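Local coordinates for 3-oxoacyl-(acyl-carrier protein) synthase II (Thermus thermophilus, PDB 1J3N) that probably elongates fatty acids by condensing an acyl chain with malonyl-acyl-carrier protein, working as a homodimeric beta-ketoacyl synthase of the thiolase superfamily, at residues E110-Q115 with P133-N138; V237-A240 with K246-A249; D374-F377 with P381-A384. All coordinates share one frame; numbering follows the deposited sequence.

Contact 1: residues E110-Q115 with P133-N138; sequences ETWEAQ and PMMIAN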
loop_
_atom_site.group_PDB
_atom_site.type_symbol
_atom_site.label_atom_id
_atom_site.label_comp_id
_atom_site.label_asym_id
_atom_site.label_seq_id
_atom_site.Cartn_x
_atom_site.Cartn_y
_atom_site.Cartn_z
ATOM N N GLU A 110 -1.219 14.096 11.634
ATOM C CA GLU A 110 -1.671 15.371 12.194
ATOM C C GLU A 110 -3.144 15.606 11.882
ATOM O O GLU A 110 -3.903 16.083 12.731
ATOM C CB GLU A 110 -0.850 16.544 11.647
ATOM C CG GLU A 110 0.627 16.537 12.012
ATOM C CD GLU A 110 1.312 17.868 11.706
ATOM O OE1 GLU A 110 0.923 18.556 10.733
ATOM O OE2 GLU A 110 2.249 18.224 12.439
ATOM N N THR A 111 -3.546 15.261 10.661
ATOM C CA THR A 111 -4.928 15.429 10.232
ATOM C C THR A 111 -5.852 14.555 11.068
ATOM O O THR A 111 -6.959 14.962 11.431
ATOM C CB THR A 111 -5.090 15.076 8.729
ATOM O OG1 THR A 111 -4.360 16.022 7.939
ATOM C CG2 THR A 111 -6.562 15.111 8.321
ATOM N N TRP A 112 -5.392 13.349 11.384
ATOM C CA TRP A 112 -6.185 12.438 12.192
ATOM C C TRP A 112 -6.476 13.047 13.564
ATOM O O TRP A 112 -7.592 12.940 14.071
ATOM C CB TRP A 112 -5.461 11.098 12.367
ATOM C CG TRP A 112 -5.841 10.047 11.352
ATOM C CD1 TRP A 112 -5.057 9.541 10.350
ATOM C CD2 TRP A 112 -7.079 9.323 11.294
ATOM N NE1 TRP A 112 -5.730 8.542 9.678
ATOM C CE2 TRP A 112 -6.972 8.390 10.237
ATOM C CE3 TRP A 112 -8.267 9.376 12.034
ATOM C CZ2 TRP A 112 -8.012 7.507 9.904
ATOM C CZ3 TRP A 112 -9.304 8.498 11.703
ATOM C CH2 TRP A 112 -9.165 7.577 10.646
ATOM N N GLU A 113 -5.474 13.685 14.165
ATOM C CA GLU A 113 -5.661 14.296 15.484
ATOM C C GLU A 113 -6.557 15.523 15.411
ATOM O O GLU A 113 -7.427 15.713 16.259
ATOM C CB GLU A 113 -4.314 14.696 16.091
ATOM C CG GLU A 113 -3.388 13.518 16.376
ATOM C CD GLU A 113 -2.177 13.914 17.198
ATOM O OE1 GLU A 113 -1.309 13.048 17.439
ATOM O OE2 GLU A 113 -2.094 15.092 17.608
ATOM N N ALA A 114 -6.347 16.350 14.391
ATOM C CA ALA A 114 -7.134 17.566 14.219
ATOM C C ALA A 114 -8.613 17.273 13.968
ATOM O O ALA A 114 -9.480 17.827 14.637
ATOM C CB ALA A 114 -6.562 18.400 13.073
ATOM N N GLN A 115 -8.898 16.392 13.015
ATOM C CA GLN A 115 -10.276 16.059 12.688
ATOM C C GLN A 115 -10.972 15.183 13.729
ATOM O O GLN A 115 -12.168 15.344 13.974
ATOM C CB GLN A 115 -10.342 15.410 11.300
ATOM C CG GLN A 115 -9.964 16.372 10.179
ATOM C CD GLN A 115 -10.813 17.635 10.184
ATOM O OE1 GLN A 115 -12.042 17.569 10.221
ATOM N NE2 GLN A 115 -10.156 18.796 10.136
ATOM N N PRO A 133 -9.303 13.179 1.843
ATOM C CA PRO A 133 -8.245 13.504 0.876
ATOM C C PRO A 133 -6.904 13.880 1.513
ATOM O O PRO A 133 -5.851 13.687 0.911
ATOM C CB PRO A 133 -8.834 14.679 0.095
ATOM C CG PRO A 133 -10.300 14.457 0.180
ATOM C CD PRO A 133 -10.494 14.018 1.610
ATOM N N MET A 134 -6.938 14.435 2.719
ATOM C CA MET A 134 -5.700 14.832 3.378
ATOM C C MET A 134 -5.045 13.711 4.181
ATOM O O MET A 134 -3.826 13.676 4.319
ATOM C CB MET A 134 -5.949 16.029 4.316
ATOM C CG MET A 134 -6.258 17.354 3.618
ATOM S SD MET A 134 -6.519 18.691 4.825
ATOM C CE MET A 134 -4.876 18.831 5.557
ATOM N N MET A 135 -5.843 12.780 4.696
ATOM C CA MET A 135 -5.278 11.716 5.520
ATOM C C MET A 135 -4.918 10.368 4.884
ATOM O O MET A 135 -3.983 9.709 5.351
ATOM C CB MET A 135 -6.186 11.480 6.738
ATOM C CG MET A 135 -7.417 10.618 6.481
ATOM S SD MET A 135 -7.056 8.848 6.583
ATOM C CE MET A 135 -8.729 8.168 6.316
ATOM N N ILE A 136 -5.622 9.949 3.834
ATOM C CA ILE A 136 -5.331 8.645 3.238
ATOM C C ILE A 136 -3.961 8.508 2.569
ATOM O O ILE A 136 -3.471 9.424 1.913
ATOM C CB ILE A 136 -6.461 8.195 2.269
ATOM C CG1 ILE A 136 -6.645 9.193 1.131
ATOM C CG2 ILE A 136 -7.776 8.075 3.042
ATOM C CD1 ILE A 136 -7.714 8.763 0.138
ATOM N N ALA A 137 -3.358 7.336 2.750
ATOM C CA ALA A 137 -2.015 7.021 2.253
ATOM C C ALA A 137 -1.694 7.267 0.791
ATOM O O ALA A 137 -0.583 7.679 0.469
ATOM C CB ALA A 137 -1.666 5.558 2.605
ATOM N N ASN A 138 -2.649 7.006 -0.092
ATOM C CA ASN A 138 -2.425 7.170 -1.522
ATOM C C ASN A 138 -2.347 8.615 -2.000
ATOM O O ASN A 138 -2.146 8.860 -3.192
ATOM C CB ASN A 138 -3.532 6.448 -2.290
ATOM C CG ASN A 138 -4.917 7.003 -1.972
ATOM O OD1 ASN A 138 -5.527 7.700 -2.788
ATOM N ND2 ASN A 138 -5.408 6.707 -0.777
HETATM O O HOH W 1 -4.067 7.640 7.408
#
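Met135 lies against the rim of one face of the Trp112 indole, its CG 4.1 Å above the ring plane of Trp112 and its SD and CE following the NE1-CZ2 edge, and the two side chains meet at a slant. The sulfur sits beside the pyrrole part of the ring: SD of Met135 is 3.4 Å from NE1 of Trp112 and 4.1 Å from the centroid of the five-membered ring, 50° off its normal, an oblique Met-aromatic contact. CE of Met135 lies 3.7 Å from CZ2 of Trp112, just beyond the rim of the benzo ring. Met135 reaches this place by folding: chi1 of 81° puts CG between backbone N and carbonyl carbon, and chi2 of 84° turns SD along the indole. The indole N-H is spent elsewhere, on a water in the plane of the ring, 3.0 Å from NE1 of Trp112; the same water donates to the backbone O of Met135, 2.9 Å away, and thereby bridges the ring edge to the end of helix 131-135. The contact packs that short helix against helix 109-122, both in the N-terminal part of the thiolase fold, and it borders the dimer interface: Trp112 stacks on Trp112 of the second subunit and meets Phe131 of its own chain edge-to-face. Thr111, on the same helix as Trp112, stands roughly at right angles to both methionines. Its methyl CG2 lies 4.0 Å from CB of Met135, while its hydroxyl OG1 lies 3.7 Å from CE of Met134, the Met134 chain having bent at chi3 to bring that methyl back. The hydroxyl's polar partner is Asp69, to which OG1 is hydrogen-bonded, so toward Met134 it offers only van der Waals contact.

Contact 2: residues V237-A240 with K246-A249; sequences VLEA and KRGA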
loop_
_atom_site.group_PDB
_atom_site.type_symbol
_atom_site.label_atom_id
_atom_site.label_comp_id
_atom_site.label_asym_id
_atom_site.label_seq_id
_atom_site.Cartn_x
_atom_site.Cartn_y
_atom_site.Cartn_z
ATOM N N VAL A 237 14.404 8.823 -8.355
ATOM C CA VAL A 237 13.975 8.741 -9.743
ATOM C C VAL A 237 14.507 7.408 -10.279
ATOM O O VAL A 237 15.713 7.231 -10.386
ATOM C CB VAL A 237 14.571 9.893 -10.597
ATOM C CG1 VAL A 237 14.206 9.697 -12.065
ATOM C CG2 VAL A 237 14.049 11.239 -10.107
ATOM N N LEU A 238 13.619 6.462 -10.577
ATOM C CA LEU A 238 14.056 5.181 -11.131
ATOM C C LEU A 238 13.816 5.331 -12.624
ATOM O O LEU A 238 12.824 5.926 -13.039
ATOM C CB LEU A 238 13.246 4.016 -10.566
ATOM C CG LEU A 238 13.353 3.762 -9.061
ATOM C CD1 LEU A 238 12.830 2.355 -8.776
ATOM C CD2 LEU A 238 14.797 3.894 -8.586
ATOM N N GLU A 239 14.721 4.793 -13.430
ATOM C CA GLU A 239 14.633 4.973 -14.870
ATOM C C GLU A 239 15.207 3.790 -15.632
ATOM O O GLU A 239 16.205 3.189 -15.218
ATOM C CB GLU A 239 15.425 6.236 -15.222
ATOM C CG GLU A 239 14.974 7.038 -16.422
ATOM C CD GLU A 239 15.854 8.274 -16.631
ATOM O OE1 GLU A 239 16.314 8.862 -15.627
ATOM O OE2 GLU A 239 16.085 8.663 -17.791
ATOM N N ALA A 240 14.575 3.454 -16.747
ATOM C CA ALA A 240 15.058 2.365 -17.580
ATOM C C ALA A 240 16.430 2.838 -18.058
ATOM O O ALA A 240 16.590 4.005 -18.424
ATOM C CB ALA A 240 14.121 2.157 -18.764
ATOM N N LYS A 246 20.062 7.615 -23.210
ATOM C CA LYS A 246 19.588 8.389 -24.350
ATOM C C LYS A 246 19.470 9.885 -24.069
ATOM O O LYS A 246 19.459 10.693 -25.000
ATOM C CB LYS A 246 18.238 7.850 -24.830
ATOM C CG LYS A 246 17.649 8.622 -26.002
ATOM C CD LYS A 246 16.547 7.841 -26.711
ATOM C CE LYS A 246 17.080 6.535 -27.296
ATOM N NZ LYS A 246 16.026 5.772 -28.035
ATOM N N ARG A 247 19.374 10.256 -22.793
ATOM C CA ARG A 247 19.270 11.666 -22.424
ATOM C C ARG A 247 20.551 12.141 -21.742
ATOM O O ARG A 247 20.631 13.280 -21.282
ATOM C CB ARG A 247 18.054 11.903 -21.510
ATOM C CG ARG A 247 18.191 11.444 -20.058
ATOM C CD ARG A 247 16.927 11.804 -19.251
ATOM N NE ARG A 247 16.982 11.384 -17.845
ATOM C CZ ARG A 247 17.422 12.140 -16.838
ATOM N NH1 ARG A 247 17.852 13.378 -17.056
ATOM N NH2 ARG A 247 17.429 11.658 -15.602
ATOM N N GLY A 248 21.543 11.252 -21.675
ATOM C CA GLY A 248 22.821 11.578 -21.066
ATOM C C GLY A 248 22.806 11.784 -19.560
ATOM O O GLY A 248 23.622 12.545 -19.025
ATOM N N ALA A 249 21.906 11.080 -18.874
ATOM C CA ALA A 249 21.745 11.191 -17.428
ATOM C C ALA A 249 22.917 10.743 -16.562
ATOM O O ALA A 249 23.683 9.854 -16.921
ATOM C CB ALA A 249 20.502 10.431 -17.003
#
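The Arg247 guanidinium has CB of Ala249 over the centre of one face, 3.5 Å above its plane, and the carboxylate of Glu239 at its edge. The two charged planes are only 16° apart, so the groups meet nearly coplanar. The grip is side-on: NE of Arg247 donates to OE2 of Glu239 at 2.9 Å, and NH2 of Arg247 to OE1 of Glu239 at 3.0 Å. Both bonds are fairly straight (162° and 164°) and come from the syn side of the carboxylate; a weak third one runs from NE to OE1. An arm extended from CG to NE carries Arg247 across to the strand. Both carboxylate oxygens have further partners, His243 at OE2 and Thr7 at OE1, while NH1 of Arg247 is bonded to the carbonyl O of Ala86. With a leucine in place of Arg247, the largely buried Glu239 carboxylate would probably lose its charged mate and be left to His243 and Thr7. Gly248, at positive phi, ends helix 241-246 in a Schellman motif. The whole is a bidentate salt bridge closing a strand-helix-loop connection, from the end of core strand 232-240 to the loop before strand 253-262.

Contact 3: residues D374-F377 with P381-A384; sequences DLDF and PREA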
loop_
_atom_site.group_PDB
_atom_site.type_symbol
_atom_site.label_atom_id
_atom_site.label_comp_id
_atom_site.label_asym_id
_atom_site.label_seq_id
_atom_site.Cartn_x
_atom_site.Cartn_y
_atom_site.Cartn_z
ATOM N N ASP A 374 29.695 -9.583 16.309
ATOM C CA ASP A 374 31.017 -9.323 15.745
ATOM C C ASP A 374 31.074 -8.978 14.260
ATOM O O ASP A 374 31.646 -9.719 13.458
ATOM C CB ASP A 374 31.941 -10.515 16.023
ATOM C CG ASP A 374 31.464 -11.788 15.351
ATOM O OD1 ASP A 374 30.300 -12.177 15.580
ATOM O OD2 ASP A 374 32.255 -12.398 14.597
ATOM N N LEU A 375 30.482 -7.848 13.894
ATOM C CA LEU A 375 30.505 -7.404 12.510
ATOM C C LEU A 375 31.138 -6.024 12.485
ATOM O O LEU A 375 31.159 -5.326 13.497
ATOM C CB LEU A 375 29.089 -7.336 11.932
ATOM C CG LEU A 375 28.354 -8.659 11.703
ATOM C CD1 LEU A 375 26.982 -8.382 11.099
ATOM C CD2 LEU A 375 29.169 -9.547 10.772
ATOM N N ASP A 376 31.665 -5.638 11.330
ATOM C CA ASP A 376 32.289 -4.331 11.186
ATOM C C ASP A 376 31.174 -3.304 10.974
ATOM O O ASP A 376 30.627 -3.204 9.880
ATOM C CB ASP A 376 33.236 -4.334 9.980
ATOM C CG ASP A 376 34.015 -3.043 9.849
ATOM O OD1 ASP A 376 33.626 -2.040 10.482
ATOM O OD2 ASP A 376 35.014 -3.025 9.104
ATOM N N PHE A 377 30.858 -2.538 12.020
ATOM C CA PHE A 377 29.793 -1.540 11.948
ATOM C C PHE A 377 30.210 -0.123 11.542
ATOM O O PHE A 377 29.444 0.831 11.714
ATOM C CB PHE A 377 29.033 -1.510 13.275
ATOM C CG PHE A 377 28.309 -2.792 13.576
ATOM C CD1 PHE A 377 27.317 -3.265 12.712
ATOM C CD2 PHE A 377 28.634 -3.546 14.700
ATOM C CE1 PHE A 377 26.661 -4.473 12.964
ATOM C CE2 PHE A 377 27.984 -4.758 14.963
ATOM C CZ PHE A 377 26.996 -5.222 14.092
ATOM N N PRO A 381 33.467 7.043 8.902
ATOM C CA PRO A 381 33.338 6.980 7.442
ATOM C C PRO A 381 34.569 6.317 6.843
ATOM O O PRO A 381 35.689 6.583 7.279
ATOM C CB PRO A 381 33.227 8.448 7.042
ATOM C CG PRO A 381 32.509 9.047 8.204
ATOM C CD PRO A 381 33.217 8.412 9.385
ATOM N N ARG A 382 34.372 5.467 5.841
ATOM C CA ARG A 382 35.503 4.780 5.237
ATOM C C ARG A 382 35.501 4.753 3.715
ATOM O O ARG A 382 34.508 4.388 3.088
ATOM C CB ARG A 382 35.568 3.348 5.757
ATOM C CG ARG A 382 36.871 2.640 5.442
ATOM C CD ARG A 382 36.823 1.218 5.959
ATOM N NE ARG A 382 36.342 1.189 7.335
ATOM C CZ ARG A 382 35.943 0.092 7.967
ATOM N NH1 ARG A 382 35.968 -1.082 7.347
ATOM N NH2 ARG A 382 35.505 0.173 9.219
ATOM N N GLU A 383 36.633 5.145 3.133
ATOM C CA GLU A 383 36.803 5.137 1.685
ATOM C C GLU A 383 36.830 3.677 1.267
ATOM O O GLU A 383 37.695 2.917 1.705
ATOM C CB GLU A 383 38.132 5.794 1.288
ATOM C CG GLU A 383 38.095 7.303 1.040
ATOM C CD GLU A 383 38.165 7.661 -0.446
ATOM O OE1 GLU A 383 38.885 6.969 -1.199
ATOM O OE2 GLU A 383 37.513 8.646 -0.859
ATOM N N ALA A 384 35.881 3.284 0.429
ATOM C CA ALA A 384 35.798 1.907 -0.038
ATOM C C ALA A 384 35.007 1.848 -1.334
ATOM O O ALA A 384 33.975 2.505 -1.473
ATOM C CB ALA A 384 35.140 1.034 1.023
#
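A short surface loop leading into strand 382-383, which pairs antiparallel with strand 359-360, is closed by a bidentate salt bridge between Asp376 and Arg382. The two side chains come from opposite directions, and the guanidinium presents its NH1 and NH2 end to the carboxylate. NH1 of Arg382 donates to OD2 of Asp376 at 2.8 Å, within the guanidinium plane but 28° out of that of the carboxylate. NH2 of Arg382 meets the syn lone pair of OD1 of Asp376 at 3.2 Å, with OD1 tilted somewhat out of the guanidinium plane, and also makes a weak bond to OD2. The planes are 34° apart, so the pair is twisted rather than coplanar; the NH1 bond is the shorter of the two. With CG anti to the backbone N (chi1 -175°), Asp376 extends its carboxylate toward the strand, and a bend at chi3 brings the arginine head round to it. OD1 of Asp376 also accepts the backbone N-H of Val378, and the backbone of Asp376 is bonded to Val329. Opposite charges paired through two donors and two acceptors should hold the carboxylate in one rotation, although the partly exposed setting would probably let solvent weaken the attraction.

How the contacts relate
From the N terminus the three contacts follow in series, none nested in or crossing another. Contact 1 closes a loop of 17 residues, about half of them helical, between helices 109-122 and 131-135 beside the dimer interface. Contact 2 spans the helix 241-246 that joins core strands 232-240 and 253-262. Contact 3, in the C-terminal half of the chain, closes a three-residue link and joins the loop after strand 359-360, where it runs beside strand 328-330, to strand 382-383. They do not touch: nearest atoms are about 17 Å apart between contacts 1 and 2, about 20 Å between 2 and 3, and about 32 Å between 1 and 3, which lie on opposite sides of the chain's centre.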